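Local structure of Phenylalanine/tyrosine ammonia-lyase (Rhodosporidium toruloides, 1Y2M) at residues K545-P550 and R638-T643; S554-H559 and D571-K576; G561-G566 and T615-A620. The protein catalyses the non-oxidative deamination of L-phenylalanine and L-tyrosine to trans-cinnamate and p-coumarate, the step that commits these amino acids to phenylpropanoid metabolism. All blocks are in the same frame, centred on the assembly; numbering follows the deposited sequence.

How the interactions relate
Interactions 1, 2 and 3 lie progressively further out on one helical arm, with centres about 37, 51 and 61 Å from the centre of the chain, and all are away from the annotated catalytic and cinnamate-binding residues. Helix 506-560 contributes to interactions 1 and 2, whose centres are about 19 Å apart; helix 619-646 begins in interaction 3 and returns in interaction 1. Interactions 2 and 3, about 11 Å apart between centres, are in direct touch: Met564 SE lies 4.0 Å from Leu573 CD2, and Met564 CE 4.0 Å from Ile556 CG2. Interaction 1 touches neither across space.

Interaction 1 (K545-P550 and R638-T643); sequences KKQFGP and RQVRET
Gln547 and Gln639 bring their side-chain amides near each other between two helices, and the polar part of the contact is this loose approach. Gln547 OE1 is 3.8 Å from Gln639 NE2, and the two nitrogens, Gln547 NE2 and Gln639 NE2, are 4.1 Å apart. The side chains cross at about a right angle with their amide planes turned 44° from one another; at this distance the amides are neighbours in van der Waals contact rather than hydrogen-bonded partners. Both chains are extended beyond CG, which carries the amides across the gap between the helices.

The remaining touch is a methyl against the amide: Val640 CG2 lies 4.2 Å from Gln547 NE2, and the two side chains run alongside one another with opposite sense. Val640 is buried; Ile540 and Glu543, one to two turns before Gln547 on helix 506-560, also pack on it, while Gln547 additionally meets Leu636. Phe548 reaches helix 619-646 at Ser632, Ala633 and Leu636, and presents an edge-to-face ring contact with Trp597.

Charged groups lie around the contact without bridging it: Lys545 forms a salt bridge with Glu541, and Glu642 with Arg679. In the backbone, Gly549 N still bonds to Lys545 O at 3.1 Å, but Pro550 has no N-H to give to the preceding turn, and the helix kinks there.

The nearest CA atoms, Gln547 CA and Val640 CA, are 9.3 Å apart. With only 84 Å² of buried surface, this marks a sparse contact between spaced helices, bridged mainly by the extended glutamine side chains. The position, far from the chain centre on helices 506-560 and 619-646, is consistent with the helical shielding domain that eukaryotic phenylalanine ammonia-lyases carry and histidase lacks.

Interaction 2 (S554-H559 and D571-K576); sequences SLIDQH and DELVEK
A helix-loop-helix unit near the outer end of the arm is closed by this contact, in which the last turns of helix 506-560 pack on the first turns of helix 570-587. Within 554-559, Ile556 makes all of the contact. Its CG2 methyl lies 3.9 Å from Leu573 CD2, and its CD1 is 4.1 Å from the same methyl and 4.2 Å from Val574 CG2, so the isoleucine straddles two successive residues of the facing helix. The division of labour follows from its torsions: CG2 is anti to the backbone N, while CG1 lies beside that N (chi1 -80°) and carries CD1 outward in an extended chain (chi2 177°). The side-chain axes cross obliquely, and all the contacts between the two segments are apolar.

Ile556 and Val574 give the nearest backbone approach, with CA atoms 7.7 Å apart, close enough for short branched side chains to fill the interface. The connection of only eleven residues between the segments makes this a local helix hairpin; a salt bridge from Asp557 to Arg570 spans it near the start of the second helix. On its other flanks, Val574 also meets Val553, and Leu573 packs on Phe560 at the end of helix 506-560, on Val611 of helix 593-611 and on Leu612 in the loop after it. Trp625 of helix 619-646 covers Ile556 and Leu555, and meets the His559 ring edge-to-face.

Interaction 3 (G561-G566 and T615-A620); sequences GSAMTG and TSLSLA
Ala563 carries the contact from one side, its CB methyl set against the branched end of Leu617. Ala563 CB is 3.7 Å from Leu617 CG and 3.9 Å from both CD1 and CD2, so the methyl sits squarely over the fork of the leucine. Leu617 reaches it because its CG lies beside the backbone N (chi1 -74°), which brings the branches nearer than the start of the side chain. The carbonyl end of Ala563 has a different neighbour: Thr615 CG2 lies 3.8 Å from Ala563 O.

The same oxygen is also engaged by a water, which donates to Ala563 O at 2.9 Å and accepts from Ser616 N at 3.0 Å, tying the two backbones together.

Two connecting loops at the far end of the arm meet here, one leaving helix 506-560 and the other entering helix 619-646. The first is shaped by a type I beta turn from Ser562 to Thr565, with an overlapping bond from Met564 N to Gly561 O (3.1 Å). In the second, Thr615 OG1 hydrogen-bonds to Leu612 O, and Ser618 is the N-cap of the following helix, its OG capping Ala621 N. Further out, Leu617 packs on Phe560, selenomethionine Met564 reaches Arg570, and Leu619 of a second subunit packs on Thr615, on Leu617 and on Leu619 of this chain, placing this tip at a subunit interface of the tetramer.

Interaction 1 (K545-P550 and R638-T643)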
ATOM      1  N   LYS B 545     -18.763 -45.027 -13.106  1.00 11.77           N
ATOM      2  CA  LYS B 545     -20.063 -45.156 -12.460  1.00 15.89           C
ATOM      3  C   LYS B 545     -21.110 -45.804 -13.403  1.00 13.94           C
ATOM      4  O   LYS B 545     -21.967 -46.573 -12.952  1.00 15.57           O
ATOM      5  CB  LYS B 545     -20.545 -43.793 -11.967  1.00 16.33           C
ATOM      6  CG  LYS B 545     -19.813 -43.313 -10.748  1.00 20.29           C
ATOM      7  CD  LYS B 545     -20.253 -41.920 -10.328  1.00 24.74           C
ATOM      8  CE  LYS B 545     -19.540 -41.505  -9.022  1.00 28.48           C
ATOM      9  NZ  LYS B 545     -20.053 -40.200  -8.492  1.00 33.89           N
ATOM     10  N   LYS B 546     -21.044 -45.523 -14.705  1.00 14.28           N
ATOM     11  CA  LYS B 546     -21.992 -46.159 -15.645  1.00 15.32           C
ATOM     12  C   LYS B 546     -21.905 -47.647 -15.552  1.00 15.08           C
ATOM     13  O   LYS B 546     -22.912 -48.358 -15.665  1.00 16.12           O
ATOM     14  CB  LYS B 546     -21.672 -45.819 -17.102  1.00 19.06           C
ATOM     15  CG  LYS B 546     -22.087 -44.481 -17.587  1.00 28.97           C
ATOM     16  CD  LYS B 546     -21.608 -44.339 -19.038  1.00 19.98           C
ATOM     17  CE  LYS B 546     -22.104 -43.035 -19.664  1.00 37.33           C
ATOM     18  NZ  LYS B 546     -21.360 -42.725 -20.942  1.00 36.91           N
ATOM     19  N   GLN B 547     -20.677 -48.138 -15.433  1.00 12.53           N
ATOM     20  CA  GLN B 547     -20.466 -49.579 -15.388  1.00 13.60           C
ATOM     21  C   GLN B 547     -20.550 -50.155 -13.993  1.00 13.20           C
ATOM     22  O   GLN B 547     -20.981 -51.279 -13.799  1.00 14.05           O
ATOM     23  CB  GLN B 547     -19.103 -49.898 -15.945  1.00 15.82           C
ATOM     24  CG  GLN B 547     -19.102 -49.856 -17.451  1.00 19.55           C
ATOM     25  CD  GLN B 547     -17.969 -50.653 -17.979  1.00 22.52           C
ATOM     26  OE1 GLN B 547     -17.962 -51.914 -17.931  1.00 29.63           O
ATOM     27  NE2 GLN B 547     -16.985 -49.951 -18.464  1.00 13.30           N
ATOM     28  N   PHE B 548     -20.138 -49.379 -13.006  1.00 11.59           N
ATOM     29  CA  PHE B 548     -20.085 -49.931 -11.677  1.00 12.71           C
ATOM     30  C   PHE B 548     -21.425 -50.025 -10.954  1.00 14.22           C
ATOM     31  O   PHE B 548     -21.651 -50.983 -10.189  1.00 16.16           O
ATOM     32  CB  PHE B 548     -19.053 -49.237 -10.807  1.00 16.11           C
ATOM     33  CG  PHE B 548     -18.592 -50.115  -9.674  1.00 16.76           C
ATOM     34  CD1 PHE B 548     -18.069 -51.388  -9.935  1.00 20.60           C
ATOM     35  CD2 PHE B 548     -18.735 -49.708  -8.399  1.00 16.76           C
ATOM     36  CE1 PHE B 548     -17.681 -52.222  -8.911  1.00 23.96           C
ATOM     37  CE2 PHE B 548     -18.356 -50.523  -7.359  1.00 13.81           C
ATOM     38  CZ  PHE B 548     -17.823 -51.786  -7.602  1.00 17.59           C
ATOM     39  N   GLY B 549     -22.324 -49.066 -11.202  1.00 12.74           N
ATOM     40  CA  GLY B 549     -23.706 -49.176 -10.691  1.00 15.81           C
ATOM     41  C   GLY B 549     -24.353 -50.538 -10.908  1.00 15.35           C
ATOM     42  O   GLY B 549     -24.821 -51.186  -9.958  1.00 15.97           O
ATOM     43  N   PRO B 550     -24.432 -50.994 -12.162  1.00 12.82           N
ATOM     44  CA  PRO B 550     -24.906 -52.326 -12.465  1.00 14.48           C
ATOM     45  C   PRO B 550     -24.115 -53.478 -11.840  1.00 13.43           C
ATOM     46  O   PRO B 550     -24.691 -54.507 -11.448  1.00 13.78           O
ATOM     47  CB  PRO B 550     -24.810 -52.380 -13.999  1.00 16.97           C
ATOM     48  CG  PRO B 550     -24.997 -50.978 -14.399  1.00 14.57           C
ATOM     49  CD  PRO B 550     -24.239 -50.192 -13.391  1.00 14.23           C
ATOM     50  N   ARG B 638      -9.148 -49.728 -13.604  1.00  8.72           N
ATOM     51  CA  ARG B 638      -7.983 -49.836 -14.475  1.00 10.58           C
ATOM     52  C   ARG B 638      -8.439 -49.843 -15.940  1.00 10.29           C
ATOM     53  O   ARG B 638      -7.815 -49.203 -16.803  1.00 10.74           O
ATOM     54  CB  ARG B 638      -7.169 -51.077 -14.125  1.00 11.98           C
ATOM     55  CG  ARG B 638      -6.488 -50.950 -12.789  1.00 10.46           C
ATOM     56  CD  ARG B 638      -5.441 -52.016 -12.562  1.00 19.39           C
ATOM     57  NE  ARG B 638      -4.799 -51.926 -11.241  1.00 15.48           N
ATOM     58  CZ  ARG B 638      -4.756 -52.906 -10.349  1.00 19.51           C
ATOM     59  NH1 ARG B 638      -5.290 -54.097 -10.608  1.00 18.89           N
ATOM     60  NH2 ARG B 638      -4.127 -52.697  -9.198  1.00 18.90           N
ATOM     61  N   GLN B 639      -9.549 -50.532 -16.219  1.00  9.07           N
ATOM     62  CA  GLN B 639     -10.015 -50.645 -17.613  1.00 12.88           C
ATOM     63  C   GLN B 639     -10.550 -49.329 -18.152  1.00 12.47           C
ATOM     64  O   GLN B 639     -10.222 -48.927 -19.277  1.00 12.96           O
ATOM     65  CB  GLN B 639     -10.953 -51.830 -17.852  1.00 18.61           C
ATOM     66  CG  GLN B 639     -12.352 -51.812 -17.359  1.00 27.06           C
ATOM     67  CD  GLN B 639     -13.088 -53.188 -17.659  1.00 23.81           C
ATOM     68  OE1 GLN B 639     -12.502 -54.273 -17.513  1.00 40.50           O
ATOM     69  NE2 GLN B 639     -14.350 -53.116 -18.066  1.00 33.84           N
ATOM     70  N   VAL B 640     -11.265 -48.599 -17.314  1.00 11.58           N
ATOM     71  CA  VAL B 640     -11.782 -47.289 -17.710  1.00 10.42           C
ATOM     72  C   VAL B 640     -10.637 -46.282 -17.941  1.00  8.40           C
ATOM     73  O   VAL B 640     -10.650 -45.512 -18.911  1.00  9.57           O
ATOM     74  CB  VAL B 640     -12.774 -46.748 -16.671  1.00 14.21           C
ATOM     75  CG1 VAL B 640     -13.194 -45.350 -16.987  1.00 15.39           C
ATOM     76  CG2 VAL B 640     -13.999 -47.678 -16.609  1.00 13.11           C
ATOM     77  N   ARG B 641      -9.643 -46.319 -17.065  1.00  8.07           N
ATOM     78  CA  ARG B 641      -8.468 -45.512 -17.283  1.00  9.00           C
ATOM     79  C   ARG B 641      -7.771 -45.883 -18.596  1.00  9.73           C
ATOM     80  O   ARG B 641      -7.428 -45.004 -19.384  1.00  9.89           O
ATOM     81  CB  ARG B 641      -7.486 -45.701 -16.169  1.00 11.33           C
ATOM     82  CG  ARG B 641      -7.944 -45.011 -14.937  1.00  9.31           C
ATOM     83  CD  ARG B 641      -7.101 -45.496 -13.750  1.00 12.21           C
ATOM     84  NE  ARG B 641      -7.302 -44.740 -12.519  1.00 13.83           N
ATOM     85  CZ  ARG B 641      -6.686 -45.055 -11.380  1.00 10.80           C
ATOM     86  NH1 ARG B 641      -5.859 -46.078 -11.323  1.00 13.82           N
ATOM     87  NH2 ARG B 641      -6.851 -44.299 -10.322  1.00 16.01           N
ATOM     88  N   GLU B 642      -7.586 -47.175 -18.856  1.00 11.56           N
ATOM     89  CA  GLU B 642      -6.892 -47.567 -20.091  1.00 11.24           C
ATOM     90  C   GLU B 642      -7.669 -47.134 -21.315  1.00 13.16           C
ATOM     91  O   GLU B 642      -7.068 -46.681 -22.301  1.00 13.40           O
ATOM     92  CB  GLU B 642      -6.619 -49.062 -20.138  1.00 13.37           C
ATOM     93  CG  GLU B 642      -5.341 -49.443 -19.566  1.00 19.71           C
ATOM     94  CD  GLU B 642      -4.184 -48.649 -20.143  1.00 26.22           C
ATOM     95  OE1 GLU B 642      -4.033 -48.557 -21.377  1.00 26.58           O
ATOM     96  OE2 GLU B 642      -3.419 -48.119 -19.336  1.00 21.81           O
ATOM     97  N   THR B 643      -8.997 -47.232 -21.250  1.00  8.65           N
ATOM     98  CA  THR B 643      -9.830 -46.814 -22.367  1.00 10.98           C
ATOM     99  C   THR B 643      -9.597 -45.322 -22.655  1.00 11.62           C
ATOM    100  O   THR B 643      -9.411 -44.947 -23.822  1.00 11.60           O
ATOM    101  CB  THR B 643     -11.283 -47.077 -22.090  1.00 11.48           C
ATOM    102  OG1 THR B 643     -11.493 -48.482 -22.012  1.00 12.31           O
ATOM    103  CG2 THR B 643     -12.164 -46.469 -23.166  1.00 12.14           C
TER

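Interaction 2 (S554-H559 and D571-K576)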
ATOM      1  N   SER B 554     -25.394 -56.548  -9.474  1.00 14.29           N
ATOM      2  CA  SER B 554     -25.129 -57.900  -9.908  1.00 12.78           C
ATOM      3  C   SER B 554     -24.418 -58.736  -8.859  1.00 13.02           C
ATOM      4  O   SER B 554     -24.772 -59.895  -8.616  1.00 12.13           O
ATOM      5  CB  SER B 554     -24.298 -57.868 -11.180  1.00 17.73           C
ATOM      6  OG  SER B 554     -23.846 -59.174 -11.506  1.00 25.80           O
ATOM      7  N   LEU B 555     -23.399 -58.134  -8.229  1.00 11.80           N
ATOM      8  CA  LEU B 555     -22.637 -58.837  -7.188  1.00 13.99           C
ATOM      9  C   LEU B 555     -23.502 -59.088  -5.965  1.00 11.31           C
ATOM     10  O   LEU B 555     -23.418 -60.142  -5.348  1.00 12.39           O
ATOM     11  CB  LEU B 555     -21.380 -58.054  -6.801  1.00 17.52           C
ATOM     12  CG  LEU B 555     -20.207 -58.236  -7.772  1.00 24.55           C
ATOM     13  CD1 LEU B 555     -19.184 -57.121  -7.607  1.00 29.87           C
ATOM     14  CD2 LEU B 555     -19.562 -59.613  -7.628  1.00 30.09           C
ATOM     15  N   ILE B 556     -24.320 -58.102  -5.604  1.00 14.38           N
ATOM     16  CA  ILE B 556     -25.293 -58.270  -4.518  1.00 13.08           C
ATOM     17  C   ILE B 556     -26.248 -59.427  -4.836  1.00 12.84           C
ATOM     18  O   ILE B 556     -26.581 -60.251  -3.975  1.00 10.27           O
ATOM     19  CB  ILE B 556     -26.067 -56.957  -4.268  1.00 13.08           C
ATOM     20  CG1 ILE B 556     -25.238 -55.991  -3.418  1.00 14.12           C
ATOM     21  CG2 ILE B 556     -27.407 -57.205  -3.612  1.00 13.41           C
ATOM     22  CD1 ILE B 556     -25.919 -54.646  -3.198  1.00 14.05           C
ATOM     23  N   ASP B 557     -26.710 -59.501  -6.076  1.00 10.02           N
ATOM     24  CA  ASP B 557     -27.610 -60.606  -6.439  1.00 11.58           C
ATOM     25  C   ASP B 557     -26.921 -61.948  -6.373  1.00 11.76           C
ATOM     26  O   ASP B 557     -27.471 -62.935  -5.845  1.00 12.91           O
ATOM     27  CB  ASP B 557     -28.175 -60.412  -7.844  1.00 15.06           C
ATOM     28  CG  ASP B 557     -29.248 -59.375  -7.888  1.00 21.44           C
ATOM     29  OD1 ASP B 557     -29.822 -59.065  -6.816  1.00 20.08           O
ATOM     30  OD2 ASP B 557     -29.539 -58.891  -8.998  1.00 20.10           O
ATOM     31  N   GLN B 558     -25.720 -61.997  -6.924  1.00 10.28           N
ATOM     32  CA  GLN B 558     -24.959 -63.212  -6.957  1.00 12.85           C
ATOM     33  C   GLN B 558     -24.660 -63.720  -5.550  1.00 10.93           C
ATOM     34  O   GLN B 558     -24.807 -64.926  -5.284  1.00 12.81           O
ATOM     35  CB  GLN B 558     -23.673 -62.997  -7.720  1.00 12.94           C
ATOM     36  CG  GLN B 558     -22.777 -64.220  -7.802  1.00 19.69           C
ATOM     37  CD  GLN B 558     -21.445 -63.940  -8.509  1.00 23.17           C
ATOM     38  OE1 GLN B 558     -21.050 -62.779  -8.703  1.00 30.35           O
ATOM     39  NE2 GLN B 558     -20.745 -65.013  -8.889  1.00 31.67           N
ATOM     40  N   HIS B 559     -24.270 -62.821  -4.652  1.00 11.73           N
ATOM     41  CA  HIS B 559     -23.811 -63.244  -3.323  1.00 10.22           C
ATOM     42  C   HIS B 559     -24.940 -63.444  -2.339  1.00  9.09           C
ATOM     43  O   HIS B 559     -24.903 -64.367  -1.538  1.00 10.24           O
ATOM     44  CB  HIS B 559     -22.736 -62.268  -2.784  1.00  8.57           C
ATOM     45  CG  HIS B 559     -21.428 -62.418  -3.484  1.00 10.37           C
ATOM     46  ND1 HIS B 559     -20.419 -63.221  -3.006  1.00 12.04           N
ATOM     47  CD2 HIS B 559     -21.009 -61.972  -4.689  1.00  9.17           C
ATOM     48  CE1 HIS B 559     -19.404 -63.201  -3.850  1.00 10.68           C
ATOM     49  NE2 HIS B 559     -19.738 -62.455  -4.885  1.00 13.89           N
ATOM     50  N   ASP B 571     -34.237 -53.907  -2.395  1.00 17.55           N
ATOM     51  CA  ASP B 571     -34.290 -52.449  -2.616  1.00 18.76           C
ATOM     52  C   ASP B 571     -33.525 -51.716  -1.544  1.00 17.29           C
ATOM     53  O   ASP B 571     -32.680 -50.878  -1.834  1.00 17.06           O
ATOM     54  CB  ASP B 571     -35.730 -51.936  -2.551  1.00 21.73           C
ATOM     55  CG  ASP B 571     -36.373 -51.835  -3.886  1.00 27.23           C
ATOM     56  OD1 ASP B 571     -35.912 -52.554  -4.810  1.00 38.84           O
ATOM     57  OD2 ASP B 571     -37.358 -51.048  -3.982  1.00 32.76           O
ATOM     58  N   GLU B 572     -33.840 -52.022  -0.292  1.00 16.67           N
ATOM     59  CA  GLU B 572     -33.191 -51.345   0.816  1.00 15.05           C
ATOM     60  C   GLU B 572     -31.665 -51.528   0.753  1.00 11.91           C
ATOM     61  O   GLU B 572     -30.899 -50.582   0.976  1.00 11.55           O
ATOM     62  CB  GLU B 572     -33.713 -51.884   2.150  1.00 16.96           C
ATOM     63  CG  GLU B 572     -33.226 -51.101   3.340  1.00 17.98           C
ATOM     64  CD  GLU B 572     -33.563 -51.707   4.700  1.00 16.70           C
ATOM     65  OE1 GLU B 572     -34.279 -52.745   4.783  1.00 19.67           O
ATOM     66  OE2 GLU B 572     -33.095 -51.120   5.698  1.00 30.37           O
ATOM     67  N   LEU B 573     -31.237 -52.763   0.488  1.00  9.85           N
ATOM     68  CA  LEU B 573     -29.802 -53.043   0.528  1.00 11.46           C
ATOM     69  C   LEU B 573     -29.056 -52.289  -0.563  1.00 11.70           C
ATOM     70  O   LEU B 573     -27.990 -51.699  -0.330  1.00  9.75           O
ATOM     71  CB  LEU B 573     -29.509 -54.532   0.373  1.00 13.30           C
ATOM     72  CG  LEU B 573     -28.010 -54.882   0.523  1.00 12.15           C
ATOM     73  CD1 LEU B 573     -27.554 -54.606   1.957  1.00 11.83           C
ATOM     74  CD2 LEU B 573     -27.677 -56.292   0.144  1.00 12.20           C
ATOM     75  N   VAL B 574     -29.586 -52.371  -1.788  1.00 12.19           N
ATOM     76  CA  VAL B 574     -28.925 -51.702  -2.918  1.00 11.60           C
ATOM     77  C   VAL B 574     -28.838 -50.204  -2.644  1.00 12.54           C
ATOM     78  O   VAL B 574     -27.791 -49.571  -2.867  1.00 13.74           O
ATOM     79  CB  VAL B 574     -29.668 -51.923  -4.234  1.00  9.95           C
ATOM     80  CG1 VAL B 574     -29.025 -51.079  -5.319  1.00 11.12           C
ATOM     81  CG2 VAL B 574     -29.626 -53.363  -4.622  1.00  8.78           C
ATOM     82  N   GLU B 575     -29.941 -49.638  -2.169  1.00 13.47           N
ATOM     83  CA  GLU B 575     -29.974 -48.205  -1.906  1.00 14.56           C
ATOM     84  C   GLU B 575     -28.912 -47.847  -0.875  1.00 12.20           C
ATOM     85  O   GLU B 575     -28.203 -46.879  -1.052  1.00 12.41           O
ATOM     86  CB  GLU B 575     -31.345 -47.740  -1.387  1.00 14.71           C
ATOM     87  CG  GLU B 575     -31.361 -46.260  -0.953  1.00 20.41           C
ATOM     88  CD  GLU B 575     -32.560 -45.892  -0.065  1.00 29.02           C
ATOM     89  OE1 GLU B 575     -32.678 -46.446   1.067  1.00 50.14           O
ATOM     90  OE2 GLU B 575     -33.360 -45.018  -0.491  1.00 53.60           O
ATOM     91  N   LYS B 576     -28.858 -48.603   0.229  1.00 11.55           N
ATOM     92  CA  LYS B 576     -28.029 -48.219   1.371  1.00 13.93           C
ATOM     93  C   LYS B 576     -26.558 -48.515   1.104  1.00 10.57           C
ATOM     94  O   LYS B 576     -25.669 -47.738   1.506  1.00 12.30           O
ATOM     95  CB  LYS B 576     -28.534 -48.892   2.645  1.00 14.08           C
ATOM     96  CG  LYS B 576     -29.862 -48.302   3.159  1.00 18.07           C
ATOM     97  CD  LYS B 576     -30.204 -48.856   4.550  1.00 20.04           C
ATOM     98  CE  LYS B 576     -31.562 -48.426   5.053  1.00 27.26           C
ATOM     99  NZ  LYS B 576     -31.726 -46.970   4.964  1.00 40.51           N
TER

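Interaction 3 (G561-G566 and T615-A620)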
ATOM      1  N   GLY B 561     -28.554 -62.922  -3.160  1.00 12.43           N
ATOM      2  CA  GLY B 561     -29.909 -63.059  -3.677  1.00 12.97           C
ATOM      3  C   GLY B 561     -30.694 -64.196  -3.023  1.00 12.83           C
ATOM      4  O   GLY B 561     -31.872 -64.043  -2.674  1.00 13.19           O
ATOM      5  N   SER B 562     -30.057 -65.339  -2.828  1.00 11.38           N
ATOM      6  CA  SER B 562     -30.804 -66.472  -2.279  1.00 14.15           C
ATOM      7  C   SER B 562     -31.163 -66.235  -0.822  1.00 13.76           C
ATOM      8  O   SER B 562     -32.257 -66.545  -0.394  1.00 12.43           O
ATOM      9  CB  SER B 562     -30.071 -67.803  -2.492  1.00 17.13           C
ATOM     10  OG  SER B 562     -28.730 -67.732  -2.092  1.00 26.85           O
ATOM     11  N   ALA B 563     -30.252 -65.645  -0.060  1.00 13.40           N
ATOM     12  CA  ALA B 563     -30.546 -65.308   1.325  1.00 13.69           C
ATOM     13  C   ALA B 563     -31.654 -64.244   1.451  1.00 14.88           C
ATOM     14  O   ALA B 563     -32.277 -64.139   2.506  1.00 14.21           O
ATOM     15  CB  ALA B 563     -29.283 -64.875   2.031  1.00 13.65           C
HETATM   16  N   MSE B 564     -31.910 -63.459   0.390  1.00 12.29           N
HETATM   17  CA  MSE B 564     -32.949 -62.419   0.453  1.00 14.68           C
HETATM   18  C   MSE B 564     -34.263 -62.864  -0.187  1.00 14.37           C
HETATM   19  O   MSE B 564     -35.222 -62.112  -0.245  1.00 12.19           O
HETATM   20  CB  MSE B 564     -32.480 -61.140  -0.242  1.00 12.89           C
HETATM   21  CG  MSE B 564     -31.238 -60.602   0.329  1.00 12.61           C
HETATM   22 SE   MSE B 564     -30.737 -58.862  -0.506  1.00 25.00          SE
HETATM   23  CE  MSE B 564     -30.415 -59.506  -2.406  1.00 13.33           C
ATOM     24  N   THR B 565     -34.309 -64.083  -0.690  1.00 15.22           N
ATOM     25  CA  THR B 565     -35.511 -64.522  -1.393  1.00 17.74           C
ATOM     26  C   THR B 565     -36.720 -64.461  -0.436  1.00 17.75           C
ATOM     27  O   THR B 565     -36.605 -64.838   0.729  1.00 17.10           O
ATOM     28  CB  THR B 565     -35.329 -65.947  -1.960  1.00 19.12           C
ATOM     29  OG1 THR B 565     -36.534 -66.349  -2.628  1.00 32.06           O
ATOM     30  CG2 THR B 565     -35.022 -66.965  -0.864  1.00 25.56           C
ATOM     31  N   GLY B 566     -37.854 -63.933  -0.914  1.00 15.50           N
ATOM     32  CA  GLY B 566     -39.074 -63.877  -0.117  1.00 14.04           C
ATOM     33  C   GLY B 566     -39.101 -62.717   0.842  1.00 13.30           C
ATOM     34  O   GLY B 566     -40.043 -62.561   1.606  1.00 15.26           O
ATOM     35  N   THR B 615     -30.914 -62.433   8.100  1.00  9.48           N
ATOM     36  CA  THR B 615     -30.620 -63.543   7.186  1.00  9.00           C
ATOM     37  C   THR B 615     -29.627 -64.572   7.716  1.00 11.37           C
ATOM     38  O   THR B 615     -28.961 -64.375   8.730  1.00  9.19           O
ATOM     39  CB  THR B 615     -30.067 -63.032   5.857  1.00  8.08           C
ATOM     40  OG1 THR B 615     -28.725 -62.526   6.041  1.00  8.96           O
ATOM     41  CG2 THR B 615     -30.993 -61.945   5.275  1.00 12.59           C
ATOM     42  N   SER B 616     -29.485 -65.649   6.956  1.00  9.81           N
ATOM     43  CA  SER B 616     -28.659 -66.768   7.341  1.00  8.25           C
ATOM     44  C   SER B 616     -27.199 -66.668   6.851  1.00  7.35           C
ATOM     45  O   SER B 616     -26.427 -67.617   7.027  1.00  8.26           O
ATOM     46  CB  SER B 616     -29.305 -68.053   6.800  1.00 13.51           C
ATOM     47  OG  SER B 616     -29.355 -67.958   5.397  1.00 19.39           O
ATOM     48  N   LEU B 617     -26.825 -65.544   6.247  1.00  8.86           N
ATOM     49  CA  LEU B 617     -25.502 -65.366   5.652  1.00  8.00           C
ATOM     50  C   LEU B 617     -24.396 -65.517   6.669  1.00 10.23           C
ATOM     51  O   LEU B 617     -24.479 -64.968   7.748  1.00 10.74           O
ATOM     52  CB  LEU B 617     -25.376 -64.003   4.996  1.00  7.66           C
ATOM     53  CG  LEU B 617     -26.153 -63.940   3.663  1.00  5.19           C
ATOM     54  CD1 LEU B 617     -26.402 -62.507   3.213  1.00 12.49           C
ATOM     55  CD2 LEU B 617     -25.449 -64.780   2.567  1.00 10.83           C
ATOM     56  N   SER B 618     -23.352 -66.232   6.301  1.00  9.78           N
ATOM     57  CA  SER B 618     -22.173 -66.285   7.152  1.00  9.21           C
ATOM     58  C   SER B 618     -21.284 -65.061   7.004  1.00  9.33           C
ATOM     59  O   SER B 618     -21.280 -64.360   5.965  1.00  8.65           O
ATOM     60  CB  SER B 618     -21.373 -67.516   6.802  1.00  9.12           C
ATOM     61  OG  SER B 618     -20.752 -67.341   5.548  1.00  7.64           O
ATOM     62  N   LEU B 619     -20.440 -64.818   8.008  1.00  6.60           N
ATOM     63  CA  LEU B 619     -19.464 -63.755   7.889  1.00  5.93           C
ATOM     64  C   LEU B 619     -18.546 -64.040   6.720  1.00  5.22           C
ATOM     65  O   LEU B 619     -18.192 -63.119   5.990  1.00  7.83           O
ATOM     66  CB  LEU B 619     -18.666 -63.544   9.166  1.00  6.84           C
ATOM     67  CG  LEU B 619     -19.514 -63.112  10.371  1.00  8.19           C
ATOM     68  CD1 LEU B 619     -18.600 -62.735  11.562  1.00 10.14           C
ATOM     69  CD2 LEU B 619     -20.289 -61.914   9.976  1.00 12.75           C
ATOM     70  N   ALA B 620     -18.241 -65.316   6.484  1.00  6.63           N
ATOM     71  CA  ALA B 620     -17.361 -65.670   5.361  1.00  9.32           C
ATOM     72  C   ALA B 620     -17.973 -65.220   4.025  1.00  8.10           C
ATOM     73  O   ALA B 620     -17.281 -64.755   3.117  1.00  9.80           O
ATOM     74  CB  ALA B 620     -17.089 -67.168   5.348  1.00  7.62           C
TER
HETATM   75  O   HOH W   1     -31.656 -65.756   4.887  1.00 18.66           O